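PDB 3IFR: carbohydrate kinase, FGGY from Rhodospirillum rubrum, which probably phosphorylates D-xylulose with ATP, as a carbohydrate kinase of the FGGY type. Local coordinates for residues D178-W181 against A182-G185; F187-L190 against A191-T194; A441-V444 against A445-G448. All blocks are in the same frame, centred on the assembly; numbering follows the deposited sequence.

Contact 1: residues D178-W181 against A182-G185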
loop_
_atom_site.group_PDB
_atom_site.type_symbol
_atom_site.label_atom_id
_atom_site.label_comp_id
_atom_site.label_asym_id
_atom_site.label_seq_id
_atom_site.Cartn_x
_atom_site.Cartn_y
_atom_site.Cartn_z
ATOM N N ASP A 178 -6.411 -14.435 -0.927
ATOM C CA ASP A 178 -6.602 -13.354 -1.883
ATOM C C ASP A 178 -5.677 -13.601 -3.093
ATOM O O ASP A 178 -4.468 -13.933 -2.916
ATOM C CB ASP A 178 -6.217 -12.046 -1.189
ATOM C CG ASP A 178 -6.528 -10.802 -1.995
ATOM O OD1 ASP A 178 -7.052 -10.887 -3.123
ATOM O OD2 ASP A 178 -6.222 -9.703 -1.467
ATOM N N ARG A 179 -6.251 -13.481 -4.293
ATOM C CA ARG A 179 -5.481 -13.370 -5.527
ATOM C C ARG A 179 -4.281 -12.450 -5.308
ATOM O O ARG A 179 -3.195 -12.693 -5.798
ATOM C CB ARG A 179 -6.341 -12.717 -6.650
ATOM C CG ARG A 179 -7.447 -13.588 -7.304
ATOM C CD ARG A 179 -8.066 -12.910 -8.593
ATOM N NE ARG A 179 -8.600 -11.554 -8.321
ATOM C CZ ARG A 179 -9.224 -10.766 -9.208
ATOM N NH1 ARG A 179 -9.662 -9.576 -8.839
ATOM N NH2 ARG A 179 -9.439 -11.166 -10.451
ATOM N N ASN A 180 -4.500 -11.335 -4.625
ATOM C CA ASN A 180 -3.452 -10.336 -4.566
ATOM C C ASN A 180 -2.298 -10.756 -3.636
ATOM O O ASN A 180 -1.138 -10.431 -3.880
ATOM C CB ASN A 180 -4.048 -8.991 -4.154
ATOM C CG ASN A 180 -4.475 -8.129 -5.356
ATOM O OD1 ASN A 180 -3.786 -8.076 -6.393
ATOM N ND2 ASN A 180 -5.596 -7.426 -5.199
ATOM N N TRP A 181 -2.631 -11.459 -2.557
ATOM C CA TRP A 181 -1.597 -12.051 -1.736
ATOM C C TRP A 181 -0.740 -13.002 -2.618
ATOM O O TRP A 181 0.507 -12.928 -2.620
ATOM C CB TRP A 181 -2.202 -12.765 -0.516
ATOM C CG TRP A 181 -1.175 -13.358 0.349
ATOM C CD1 TRP A 181 -0.515 -12.742 1.379
ATOM C CD2 TRP A 181 -0.644 -14.684 0.265
ATOM N NE1 TRP A 181 0.397 -13.610 1.929
ATOM C CE2 TRP A 181 0.335 -14.809 1.267
ATOM C CE3 TRP A 181 -0.902 -15.790 -0.566
ATOM C CZ2 TRP A 181 1.069 -15.990 1.456
ATOM C CZ3 TRP A 181 -0.193 -16.952 -0.373
ATOM C CH2 TRP A 181 0.790 -17.046 0.618
ATOM N N ALA A 182 -1.409 -13.855 -3.400
ATOM C CA ALA A 182 -0.711 -14.813 -4.240
ATOM C C ALA A 182 0.109 -14.161 -5.377
ATOM O O ALA A 182 1.198 -14.620 -5.726
ATOM C CB ALA A 182 -1.704 -15.856 -4.786
ATOM N N LEU A 183 -0.407 -13.084 -5.942
ATOM C CA LEU A 183 0.272 -12.332 -6.989
ATOM C C LEU A 183 1.460 -11.542 -6.426
ATOM O O LEU A 183 2.587 -11.651 -6.912
ATOM C CB LEU A 183 -0.727 -11.357 -7.604
ATOM C CG LEU A 183 -0.743 -11.009 -9.097
ATOM C CD1 LEU A 183 -0.941 -9.448 -9.317
ATOM C CD2 LEU A 183 0.451 -11.520 -9.841
ATOM N N GLU A 184 1.235 -10.727 -5.408
ATOM C CA GLU A 184 2.380 -10.052 -4.837
ATOM C C GLU A 184 3.363 -11.113 -4.394
ATOM O O GLU A 184 4.562 -10.958 -4.563
ATOM C CB GLU A 184 1.988 -9.120 -3.683
ATOM C CG GLU A 184 1.154 -7.936 -4.177
ATOM C CD GLU A 184 1.168 -6.771 -3.241
ATOM O OE1 GLU A 184 2.088 -6.630 -2.423
ATOM O OE2 GLU A 184 0.252 -5.980 -3.340
ATOM N N GLY A 185 2.833 -12.219 -3.883
ATOM C CA GLY A 185 3.640 -13.289 -3.340
ATOM C C GLY A 185 4.504 -14.098 -4.305
ATOM O O GLY A 185 5.462 -14.725 -3.867
#

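Contact 2: residues F187-L190 against A191-T194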
loop_
_atom_site.group_PDB
_atom_site.type_symbol
_atom_site.label_atom_id
_atom_site.label_comp_id
_atom_site.label_asym_id
_atom_site.label_seq_id
_atom_site.Cartn_x
_atom_site.Cartn_y
_atom_site.Cartn_z
ATOM N N PHE A 187 3.073 -16.323 -6.717
ATOM C CA PHE A 187 2.467 -17.583 -7.098
ATOM C C PHE A 187 1.556 -17.560 -8.316
ATOM O O PHE A 187 1.212 -18.626 -8.862
ATOM C CB PHE A 187 1.713 -18.186 -5.923
ATOM C CG PHE A 187 2.566 -18.418 -4.714
ATOM C CD1 PHE A 187 3.854 -18.924 -4.843
ATOM C CD2 PHE A 187 2.084 -18.141 -3.434
ATOM C CE1 PHE A 187 4.656 -19.129 -3.718
ATOM C CE2 PHE A 187 2.885 -18.387 -2.292
ATOM C CZ PHE A 187 4.164 -18.876 -2.452
ATOM N N ILE A 188 1.157 -16.374 -8.756
ATOM C CA ILE A 188 0.189 -16.285 -9.848
ATOM C C ILE A 188 0.777 -15.799 -11.172
ATOM O O ILE A 188 1.577 -14.866 -11.199
ATOM C CB ILE A 188 -0.996 -15.390 -9.484
ATOM C CG1 ILE A 188 -1.870 -16.111 -8.461
ATOM C CG2 ILE A 188 -1.800 -15.038 -10.741
ATOM C CD1 ILE A 188 -2.896 -15.226 -7.848
ATOM N N ASP A 189 0.369 -16.463 -12.250
ATOM C CA ASP A 189 0.627 -16.035 -13.617
ATOM C C ASP A 189 -0.514 -15.132 -14.069
ATOM O O ASP A 189 -1.657 -15.574 -14.115
ATOM C CB ASP A 189 0.666 -17.262 -14.539
ATOM C CG ASP A 189 1.170 -16.936 -15.932
ATOM O OD1 ASP A 189 2.174 -17.533 -16.330
ATOM O OD2 ASP A 189 0.593 -16.064 -16.612
ATOM N N LEU A 190 -0.186 -13.868 -14.366
ATOM C CA LEU A 190 -1.125 -12.875 -14.906
ATOM C C LEU A 190 -1.922 -13.459 -16.059
ATOM O O LEU A 190 -3.149 -13.373 -16.073
ATOM C CB LEU A 190 -0.357 -11.667 -15.429
ATOM C CG LEU A 190 -0.332 -10.329 -14.683
ATOM C CD1 LEU A 190 -0.717 -10.443 -13.219
ATOM C CD2 LEU A 190 1.046 -9.648 -14.852
ATOM N N ALA A 191 -1.230 -14.072 -17.017
ATOM C CA ALA A 191 -1.884 -14.768 -18.149
ATOM C C ALA A 191 -3.036 -15.705 -17.752
ATOM O O ALA A 191 -4.054 -15.778 -18.449
ATOM C CB ALA A 191 -0.839 -15.539 -19.022
ATOM N N SER A 192 -2.882 -16.433 -16.650
ATOM C CA SER A 192 -3.927 -17.382 -16.270
ATOM C C SER A 192 -4.761 -16.930 -15.081
ATOM O O SER A 192 -5.910 -17.355 -14.923
ATOM C CB SER A 192 -3.324 -18.763 -15.996
ATOM O OG SER A 192 -2.720 -18.805 -14.712
ATOM N N GLY A 193 -4.164 -16.092 -14.234
ATOM C CA GLY A 193 -4.834 -15.548 -13.067
ATOM C C GLY A 193 -5.017 -16.601 -12.017
ATOM O O GLY A 193 -5.851 -16.482 -11.118
ATOM N N THR A 194 -4.232 -17.661 -12.115
ATOM C CA THR A 194 -4.362 -18.715 -11.129
ATOM C C THR A 194 -3.000 -19.084 -10.547
ATOM O O THR A 194 -1.950 -18.666 -11.066
ATOM C CB THR A 194 -5.054 -19.959 -11.730
ATOM O OG1 THR A 194 -4.245 -20.491 -12.783
ATOM C CG2 THR A 194 -6.417 -19.574 -12.311
#

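Contact 3: residues A441-V444 against A445-G448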
loop_
_atom_site.group_PDB
_atom_site.type_symbol
_atom_site.label_atom_id
_atom_site.label_comp_id
_atom_site.label_asym_id
_atom_site.label_seq_id
_atom_site.Cartn_x
_atom_site.Cartn_y
_atom_site.Cartn_z
ATOM N N ALA A 441 -12.561 -1.575 2.488
ATOM C CA ALA A 441 -13.104 -2.915 2.782
ATOM C C ALA A 441 -14.618 -2.950 3.041
ATOM O O ALA A 441 -15.301 -3.802 2.487
ATOM C CB ALA A 441 -12.310 -3.633 3.910
ATOM N N ALA A 442 -15.150 -2.029 3.845
ATOM C CA ALA A 442 -16.602 -1.948 3.987
ATOM C C ALA A 442 -17.230 -1.854 2.593
ATOM O O ALA A 442 -18.258 -2.469 2.331
ATOM C CB ALA A 442 -17.004 -0.761 4.799
ATOM N N TRP A 443 -16.595 -1.091 1.701
ATOM C CA TRP A 443 -17.188 -0.858 0.394
ATOM C C TRP A 443 -17.344 -2.130 -0.419
ATOM O O TRP A 443 -18.279 -2.267 -1.209
ATOM C CB TRP A 443 -16.438 0.221 -0.405
ATOM C CG TRP A 443 -17.388 0.947 -1.262
ATOM C CD1 TRP A 443 -17.474 0.929 -2.646
ATOM C CD2 TRP A 443 -18.480 1.747 -0.806
ATOM N NE1 TRP A 443 -18.545 1.701 -3.067
ATOM C CE2 TRP A 443 -19.173 2.214 -1.958
ATOM C CE3 TRP A 443 -18.934 2.130 0.457
ATOM C CZ2 TRP A 443 -20.279 3.043 -1.861
ATOM C CZ3 TRP A 443 -20.036 2.953 0.547
ATOM C CH2 TRP A 443 -20.692 3.410 -0.610
ATOM N N VAL A 444 -16.433 -3.066 -0.248
ATOM C CA VAL A 444 -16.540 -4.292 -0.993
ATOM C C VAL A 444 -17.796 -5.038 -0.600
ATOM O O VAL A 444 -18.474 -5.660 -1.436
ATOM C CB VAL A 444 -15.336 -5.185 -0.783
ATOM C CG1 VAL A 444 -15.610 -6.535 -1.329
ATOM C CG2 VAL A 444 -14.102 -4.563 -1.411
ATOM N N ALA A 445 -18.109 -4.991 0.677
ATOM C CA ALA A 445 -19.245 -5.729 1.170
ATOM C C ALA A 445 -20.492 -4.921 0.868
ATOM O O ALA A 445 -21.583 -5.472 0.749
ATOM C CB ALA A 445 -19.113 -5.986 2.659
ATOM N N ALA A 446 -20.324 -3.609 0.758
ATOM C CA ALA A 446 -21.458 -2.727 0.473
ATOM C C ALA A 446 -22.014 -3.058 -0.926
ATOM O O ALA A 446 -23.213 -3.226 -1.114
ATOM C CB ALA A 446 -21.022 -1.296 0.535
ATOM N N ILE A 447 -21.114 -3.161 -1.892
ATOM C CA ILE A 447 -21.494 -3.412 -3.245
ATOM C C ILE A 447 -21.955 -4.852 -3.413
ATOM O O ILE A 447 -22.661 -5.165 -4.338
ATOM C CB ILE A 447 -20.338 -3.049 -4.164
ATOM C CG1 ILE A 447 -20.372 -1.534 -4.355
ATOM C CG2 ILE A 447 -20.444 -3.757 -5.508
ATOM C CD1 ILE A 447 -19.039 -0.982 -4.660
ATOM N N GLY A 448 -21.579 -5.735 -2.494
ATOM C CA GLY A 448 -22.033 -7.106 -2.601
ATOM C C GLY A 448 -23.435 -7.323 -2.043
ATOM O O GLY A 448 -24.111 -8.278 -2.416
#

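Contact 1: residues D178-W181 against A182-G185
The Trp181 indole stands obliquely beside the backbone of Ala182. Trp181 CE3 lies 3.5 Å from Ala182 N and 4.3 Å from Ala182 CB. The helix that carries them begins at Arg179, with Asp178 at the N-cap, and runs through the second segment. CG of Trp181 is anti to the backbone N (chi1 -179°), which carries the ring beside its own carbonyl and next to the following peptide. The ring's NE1 hydrogen-bonds to Ala88 O. The Asn180 amide is flat too, but it meets the second segment loosely, with OD1 4.3 Å from Leu183 CD1. That oxygen accepts from Tyr288 N instead. Replacing the indole by an alanine is likely to leave Ala88 O without its donor and open a gap beside Ala182.

Successive backbone bonds wind the helix: Ala182 N to Asp178 O, Leu183 N to Arg179 O, Glu184 N to Asn180 O and Gly185 N to Trp181 O. The last is bent, with an N-H...O angle of 136°. Asp178 OD2 pairs with Tyr164, which helps to fix the capping group. Glu184 CG is 3.4 Å from Asn180 O. The Glu184 side chain also comes close to a phosphate ion, probably from the crystallisation liquor. At the start of the helix, Asn180 N gives Asp178 OD1 a 3.0 Å capping bond that arrives from above the carboxylate plane.

Contact 2: residues F187-L190 against A191-T194
Ala191 meets Asp189 first: Ala191 N lies 2.7 Å from Asp189 OD2. CG of Asp189, anti to the backbone N (chi1 -170°), brings OD2 close to Ala191 N. OD1 of the same carboxylate forms a salt bridge with Arg129. Ser192 comes next. Ser192 N bonds to Asp189 O at 2.9 Å, from well above the carbonyl plane. Ser192 OG accepts from Thr194 N at 3.2 Å, an ST turn, and also from Thr194 OG1; Glu196 is a further hydrogen-bond partner. Gly193 has positive phi (72°). Gly193 N reaches Asp189 O at 2.6 Å, nearly in line with the C=O bond. Two donors thus grip that one oxygen and hold the turn closed. Gly193 C rests 3.8 Å from Ile188 CG2. At Thr194 the chain runs back as a loose antiparallel hairpin. Thr194 O takes a weak bond from Asp189 N at 3.4 Å and a CA-H...O contact from Ile188. The hairpin follows helix 179-185, against which Ile188 and Leu190 pack, while Phe187 reaches helix 139-149.

Contact 3: residues A441-V444 against A445-G448
Trp443 lays its indole along the helix, against Ala446 and Ile447. Its chi1 of -148° leaves CG short of fully anti to the backbone N, and chi2 of -112° sets the plane of the ring. Ile447 has CG1 anti to its carbonyl carbon (chi1 -81°), which sends the longer branch back to the indole.

The methyl of Ala446 lies over one face of the ring. It is offset toward the rim, with Ala446 CB 4.0 Å from Trp443 CE3. The Ile447 branch crosses the five-membered part of the ring obliquely, and Ile447 CG1 is 3.9 Å from Trp443 NE1. The exact position of Ile447 CD1 is doubtful, because it is modelled too close to the ring. The indole N-H is satisfied by Gly454 O.

Both segments lie on helix 437-448, which by sequence belongs to the C-terminal FGGY domain. Its other side packs on the central sheet of the N-terminal domain, in keeping with the actin-like ATPase clan. The small alanines probably let the helix lie close to the sheet. Ala442 and Ala445 touch Val9 of strand 8-14, Ala441 touches Cys81 and Thr83 of strand 77-84, and Val444 touches Cys81 and Tyr240.

Ala446 N bonds to Ala442 O at 2.8 Å. A weak bond from Ala445 N shares Ala442 O. Ile447 N bonds to Trp443 O at 3.1 Å, and this is the straightest of the backbone bonds between the two segments. At the end of the second segment the bonding slackens: Gly448 N reaches Val444 O weakly at 3.3 Å. Ala446 O accepts a hydrogen bond from Arg7 NH1.

In the fold
From the N terminus the chain reaches contact 1 first, a short helix of about two turns. It passes, after one intervening residue, into contact 2, which closes the short hairpin between strands 188-189 and 194-195. These two are in series, about 10 Å apart between centres, and they touch. A probable hydrogen bond joins Ala182 O to Phe187 N, and Leu183 packs on Leu190. Contact 3 comes much later, on helix 437-448, about 20 Å from contact 1 and 25 Å from contact 2 between centres, and touches neither. None nests in or crosses another. Contacts 1 and 2 belong to the N-terminal FGGY domain; contact 3 belongs to the C-terminal one and ties it to the N-terminal sheet.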